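Side-chain contacts in putative exported protein (Aeromonas hydrophila subsp. hydrophila, PDB 4PJ2), which probably inhibits i-type lysozymes in the bacterial periplasm and carries a bound magnesium ion: residues 110-113 against 114-118; 9-12 against 13-17. One frame throughout, in Å; residues are numbered along the deposited sequence.

How the interactions relate
Starting from the N terminus, the chain runs up strand 6-10 and meets interaction 2 first: residues 9-12 and 13-17 close the tight loop of the hairpin that joins strands 6-10 and 16-21 in the first four-stranded antiparallel sheet. Much later, after the second sheet is built, interaction 1 closes the turn by which residues 110-118 leave strand 102-112 and enter the terminal helix 118-123. The two loops follow each other in series, neither nested nor crossed. Their centres lie about 27 Å apart on opposite sides of the chain's centre. One closes a hairpin beside the magnesium loop, the other the way into the C-terminal helix.

Interaction 1: 110-113 against 114-118; sequences EGLA and PNEDV
A type I beta turn from Ala-113 to Glu-116 takes the chain off the end of strand 102-112, and Glu-116 and Ala-113 hold each other across it twice. The turn's own bond runs from Glu-116 N to Ala-113 O at 3.0 Å. Then the Glu-116 side chain reaches back. With CG beside its own backbone N (chi1 -79°) and the chain extended beyond it (chi2 -180°), the carboxylate comes alongside Ala-113, where OE1 takes a weak hydrogen bond from Ala-113 N at 3.0 Å. That oxygen also lies against Leu-112, 3.6 Å from its CA. The alanine methyl lies over the flat face of the carboxylate, Ala-113 CB being 3.6 Å from Glu-116 CD. On the other side of Ala-113, Pro-114 is pressed close, its CD 3.4 Å from Ala-113 CB, closer than van der Waals contact because the two residues are bonded through the peptide.

Farther round, the apolar part takes over: Leu-112 CD2 meets Val-118 CG2 at 3.9 Å, the two side chains crossing at about a right angle. Both also rest on Leu-90 of strand 90-98, and Val-118 reaches Ala-92 as well. Gly-111 and Leu-112 together face Leu-90, a G1 beta bulge just before the turn. Asn-115, at the outer corner, gives a hydrogen bond from ND2 to an acidic side chain of another protein in the assembly. Past the turn, Asp-117 is the N-cap of helix 118-123, with OD1 accepting from Gln-120 N, so the segment leads from the edge strand of the second sheet straight into the C-terminal helix.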
ATOM      1  N   GLU A 110       1.952  -4.774  10.159  1.00 20.21           N
ATOM      2  CA  GLU A 110       1.774  -3.575   9.349  1.00 20.16           C
ATOM      3  C   GLU A 110       2.749  -2.497   9.796  1.00 20.73           C
ATOM      4  O   GLU A 110       3.355  -2.586  10.873  1.00 22.91           O
ATOM      5  CB  GLU A 110       0.340  -3.046   9.418  1.00 21.44           C
ATOM      6  CG  GLU A 110      -0.112  -2.631  10.785  1.00 23.61           C
ATOM      7  CD  GLU A 110      -1.477  -2.002  10.715  1.00 26.17           C
ATOM      8  OE1 GLU A 110      -2.457  -2.751  10.529  1.00 26.40           O
ATOM      9  OE2 GLU A 110      -1.573  -0.762  10.802  1.00 28.08           O
ATOM     10  N   GLY A 111       2.933  -1.512   8.933  1.00 21.24           N
ATOM     11  CA  GLY A 111       3.785  -0.375   9.229  1.00 23.01           C
ATOM     12  C   GLY A 111       5.261  -0.694   9.142  1.00 23.67           C
ATOM     13  O   GLY A 111       6.087   0.021   9.734  1.00 24.63           O
ATOM     14  N   LEU A 112       5.621  -1.742   8.420  1.00 23.38           N
ATOM     15  CA  LEU A 112       7.022  -2.157   8.275  1.00 23.37           C
ATOM     16  C   LEU A 112       7.709  -1.315   7.237  1.00 24.10           C
ATOM     17  O   LEU A 112       7.120  -0.881   6.271  1.00 24.51           O
ATOM     18  CB  LEU A 112       7.074  -3.604   7.792  1.00 24.49           C
ATOM     19  CG  LEU A 112       6.991  -4.739   8.804  1.00 28.46           C
ATOM     20  CD1 LEU A 112       5.915  -4.579   9.804  1.00 29.70           C
ATOM     21  CD2 LEU A 112       6.805  -6.049   8.069  1.00 28.32           C
ATOM     22  N   ALA A 113       9.005  -1.043   7.439  1.00 25.56           N
ATOM     23  CA  ALA A 113       9.764  -0.321   6.420  1.00 26.61           C
ATOM     24  C   ALA A 113       9.867  -1.133   5.138  1.00 28.20           C
ATOM     25  O   ALA A 113       9.816  -2.355   5.179  1.00 28.15           O
ATOM     26  CB  ALA A 113      11.173   0.020   6.934  1.00 28.51           C
ATOM     27  N   PRO A 114      10.038  -0.467   3.994  1.00 27.89           N
ATOM     28  CA  PRO A 114      10.021  -1.153   2.688  1.00 30.41           C
ATOM     29  C   PRO A 114      10.861  -2.438   2.603  1.00 29.67           C
ATOM     30  O   PRO A 114      10.461  -3.507   2.168  1.00 31.83           O
ATOM     31  CB  PRO A 114      10.610  -0.088   1.760  1.00 32.29           C
ATOM     32  CG  PRO A 114      10.159   1.193   2.351  1.00 31.08           C
ATOM     33  CD  PRO A 114      10.093   1.001   3.838  1.00 29.46           C
ATOM     34  N   ASN A 115      12.067  -2.337   3.093  1.00 26.31           N
ATOM     35  CA  ASN A 115      13.029  -3.427   2.956  0.52 24.88           C
ATOM     36  C   ASN A 115      13.085  -4.356   4.153  1.00 22.80           C
ATOM     37  O   ASN A 115      13.991  -5.196   4.251  1.00 21.78           O
ATOM     38  CB  ASN A 115      14.408  -2.861   2.657  0.52 26.22           C
ATOM     39  CG  ASN A 115      14.470  -2.231   1.298  0.52 27.18           C
ATOM     40  OD1 ASN A 115      14.315  -2.913   0.282  0.52 28.51           O
ATOM     41  ND2 ASN A 115      14.661  -0.923   1.261  0.52 26.81           N
ATOM     42  N   GLU A 116      12.129  -4.217   5.067  1.00 22.05           N
ATOM     43  CA  GLU A 116      12.084  -5.086   6.239  1.00 22.16           C
ATOM     44  C   GLU A 116      11.559  -6.480   5.900  1.00 21.93           C
ATOM     45  O   GLU A 116      10.745  -6.648   4.985  1.00 22.79           O
ATOM     46  CB  GLU A 116      11.327  -4.432   7.404  1.00 23.69           C
ATOM     47  CG  GLU A 116      12.197  -3.411   8.140  1.00 26.25           C
ATOM     48  CD  GLU A 116      11.514  -2.727   9.312  1.00 27.38           C
ATOM     49  OE1 GLU A 116      10.284  -2.888   9.475  1.00 28.21           O
ATOM     50  OE2 GLU A 116      12.222  -2.007  10.063  1.00 28.44           O
ATOM     51  N   ASP A 117      12.046  -7.480   6.621  1.00 20.69           N
ATOM     52  CA  ASP A 117      11.684  -8.871   6.400  1.00 21.63           C
ATOM     53  C   ASP A 117      10.315  -9.104   7.008  1.00 21.05           C
ATOM     54  O   ASP A 117      10.138  -9.160   8.210  1.00 20.75           O
ATOM     55  CB  ASP A 117      12.742  -9.770   7.052  1.00 22.54           C
ATOM     56  CG  ASP A 117      12.547 -11.244   6.740  1.00 24.59           C
ATOM     57  OD1 ASP A 117      11.427 -11.660   6.432  1.00 25.43           O
ATOM     58  OD2 ASP A 117      13.539 -12.002   6.810  1.00 26.41           O
ATOM     59  N   VAL A 118       9.321  -9.287   6.137  1.00 20.63           N
ATOM     60  CA  VAL A 118       7.928  -9.472   6.553  1.00 21.31           C
ATOM     61  C   VAL A 118       7.771 -10.803   7.264  1.00 21.84           C
ATOM     62  O   VAL A 118       7.028 -10.939   8.228  1.00 21.84           O
ATOM     63  CB  VAL A 118       7.013  -9.436   5.316  1.00 23.58           C
ATOM     64  CG1 VAL A 118       5.599  -9.887   5.648  1.00 24.66           C
ATOM     65  CG2 VAL A 118       7.011  -8.049   4.703  1.00 24.19           C
TER

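Interaction 2: 9-12 against 13-17; sequences LTLP and SGQVV
A chi1 of -80° puts CG of Leu-11 beside its backbone N, and the nearly eclipsed chi2 (-13°) then carries CD2 to Gln-15 CB at 3.8 Å. Ser-13 puts OG between its backbone N and carbonyl carbon (chi1 66°), where the oxygen touches Leu-11 CB at 3.8 Å and accepts Gln-15 N at 3.1 Å, an ST turn. Leu-11 is gripped by backbone at both ends: its N donates to Gln-15 O at 2.8 Å, and its O receives Gly-14 N at 2.9 Å. Gly-14 has the positive phi that the bend demands.

Farther along, Leu-9 and Val-17 form a hydrogen-bonded pair; Leu-9 CB lies 3.9 Å from Val-17 CG1, on the face that packs against the second sheet through Leu-64, Leu-66 and Leu-97. On the other face Thr-10 OG1 sits 4.0 Å from Val-16 CG2, in a non-hydrogen-bonded pair.

Pro-12 rests on Pro-75 of the magnesium loop, and Ser-13 lies near the metal ligand Gln-74. The whole has the pattern of an antiparallel beta hairpin closed by a type I turn, Leu-11 to Gly-14, plus a G1 bulge at Gly-14.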
ATOM      1  N   LEU A   9      -2.500 -20.169  -7.053  1.00 15.35           N
ATOM      2  CA  LEU A   9      -1.366 -20.991  -6.612  1.00 15.47           C
ATOM      3  C   LEU A   9      -1.841 -22.382  -6.223  1.00 15.69           C
ATOM      4  O   LEU A   9      -2.864 -22.526  -5.574  1.00 16.24           O
ATOM      5  CB  LEU A   9      -0.681 -20.387  -5.386  1.00 18.49           C
ATOM      6  CG  LEU A   9       0.027 -19.051  -5.558  1.00 20.61           C
ATOM      7  CD1 LEU A   9       0.497 -18.522  -4.198  1.00 20.65           C
ATOM      8  CD2 LEU A   9       1.201 -19.199  -6.497  1.00 22.16           C
ATOM      9  N   THR A  10      -1.056 -23.389  -6.585  1.00 16.89           N
ATOM     10  CA  THR A  10      -1.273 -24.742  -6.105  1.00 17.41           C
ATOM     11  C   THR A  10      -0.425 -24.987  -4.868  1.00 18.03           C
ATOM     12  O   THR A  10       0.790 -24.772  -4.887  1.00 20.90           O
ATOM     13  CB  THR A  10      -0.921 -25.764  -7.169  1.00 20.11           C
ATOM     14  OG1 THR A  10      -1.750 -25.533  -8.306  1.00 21.20           O
ATOM     15  CG2 THR A  10      -1.136 -27.179  -6.654  1.00 20.39           C
ATOM     16  N   LEU A  11      -1.045 -25.453  -3.802  1.00 16.61           N
ATOM     17  CA  LEU A  11      -0.357 -25.786  -2.571  1.00 16.69           C
ATOM     18  C   LEU A  11       0.229 -27.200  -2.679  1.00 17.44           C
ATOM     19  O   LEU A  11      -0.241 -28.016  -3.471  1.00 16.94           O
ATOM     20  CB  LEU A  11      -1.314 -25.749  -1.386  1.00 18.03           C
ATOM     21  CG  LEU A  11      -1.765 -24.470  -0.671  1.00 22.84           C
ATOM     22  CD1 LEU A  11      -0.934 -23.270  -1.064  1.00 22.82           C
ATOM     23  CD2 LEU A  11      -3.223 -24.216  -0.819  1.00 24.89           C
ATOM     24  N   PRO A  12       1.254 -27.505  -1.859  1.00 18.42           N
ATOM     25  CA  PRO A  12       1.829 -28.857  -1.920  1.00 17.79           C
ATOM     26  C   PRO A  12       0.798 -29.961  -1.650  1.00 17.84           C
ATOM     27  O   PRO A  12       0.933 -31.072  -2.153  1.00 18.35           O
ATOM     28  CB  PRO A  12       2.913 -28.830  -0.830  1.00 20.03           C
ATOM     29  CG  PRO A  12       3.285 -27.434  -0.708  1.00 20.81           C
ATOM     30  CD  PRO A  12       2.047 -26.618  -0.990  1.00 19.71           C
ATOM     31  N   SER A  13      -0.241 -29.645  -0.884  1.00 17.56           N
ATOM     32  CA  SER A  13      -1.297 -30.612  -0.591  1.00 17.34           C
ATOM     33  C   SER A  13      -2.155 -30.952  -1.820  1.00 16.66           C
ATOM     34  O   SER A  13      -2.910 -31.925  -1.803  1.00 17.78           O
ATOM     35  CB  SER A  13      -2.235 -30.020   0.451  1.00 17.74           C
ATOM     36  OG  SER A  13      -2.904 -28.906  -0.116  1.00 17.37           O
ATOM     37  N   GLY A  14      -2.058 -30.137  -2.866  1.00 15.67           N
ATOM     38  CA  GLY A  14      -2.964 -30.241  -4.005  1.00 14.86           C
ATOM     39  C   GLY A  14      -4.112 -29.250  -3.988  1.00 14.04           C
ATOM     40  O   GLY A  14      -4.740 -29.048  -5.022  1.00 14.35           O
ATOM     41  N   GLN A  15      -4.400 -28.651  -2.838  1.00 13.98           N
ATOM     42  CA  GLN A  15      -5.392 -27.585  -2.794  1.00 13.16           C
ATOM     43  C   GLN A  15      -4.910 -26.415  -3.609  1.00 13.06           C
ATOM     44  O   GLN A  15      -3.705 -26.274  -3.886  1.00 13.69           O
ATOM     45  CB  GLN A  15      -5.666 -27.136  -1.374  1.00 15.49           C
ATOM     46  CG  GLN A  15      -6.273 -28.177  -0.494  1.00 18.48           C
ATOM     47  CD  GLN A  15      -6.733 -27.596   0.841  1.00 19.79           C
ATOM     48  OE1 GLN A  15      -6.006 -26.858   1.512  1.00 20.62           O
ATOM     49  NE2 GLN A  15      -7.939 -27.919   1.219  1.00 20.53           N
ATOM     50  N   VAL A  16      -5.846 -25.556  -3.977  1.00 12.89           N
ATOM     51  CA  VAL A  16      -5.549 -24.418  -4.820  1.00 12.45           C
ATOM     52  C   VAL A  16      -6.120 -23.178  -4.158  1.00 11.79           C
ATOM     53  O   VAL A  16      -7.219 -23.207  -3.604  1.00 11.97           O
ATOM     54  CB  VAL A  16      -6.154 -24.609  -6.216  1.00 14.43           C
ATOM     55  CG1 VAL A  16      -6.013 -23.356  -7.066  1.00 15.69           C
ATOM     56  CG2 VAL A  16      -5.523 -25.816  -6.878  1.00 14.02           C
ATOM     57  N   VAL A  17      -5.374 -22.085  -4.216  0.77 12.40           N
ATOM     58  CA  VAL A  17      -5.816 -20.827  -3.634  0.77 12.34           C
ATOM     59  C   VAL A  17      -5.773 -19.746  -4.706  0.77 12.50           C
ATOM     60  O   VAL A  17      -4.882 -19.725  -5.547  0.77 13.57           O
ATOM     61  CB  VAL A  17      -4.976 -20.482  -2.352  0.77 14.64           C
ATOM     62  CG1 VAL A  17      -3.545 -20.110  -2.691  0.77 14.81           C
ATOM     63  CG2 VAL A  17      -5.587 -19.376  -1.579  0.77 16.10           C
TER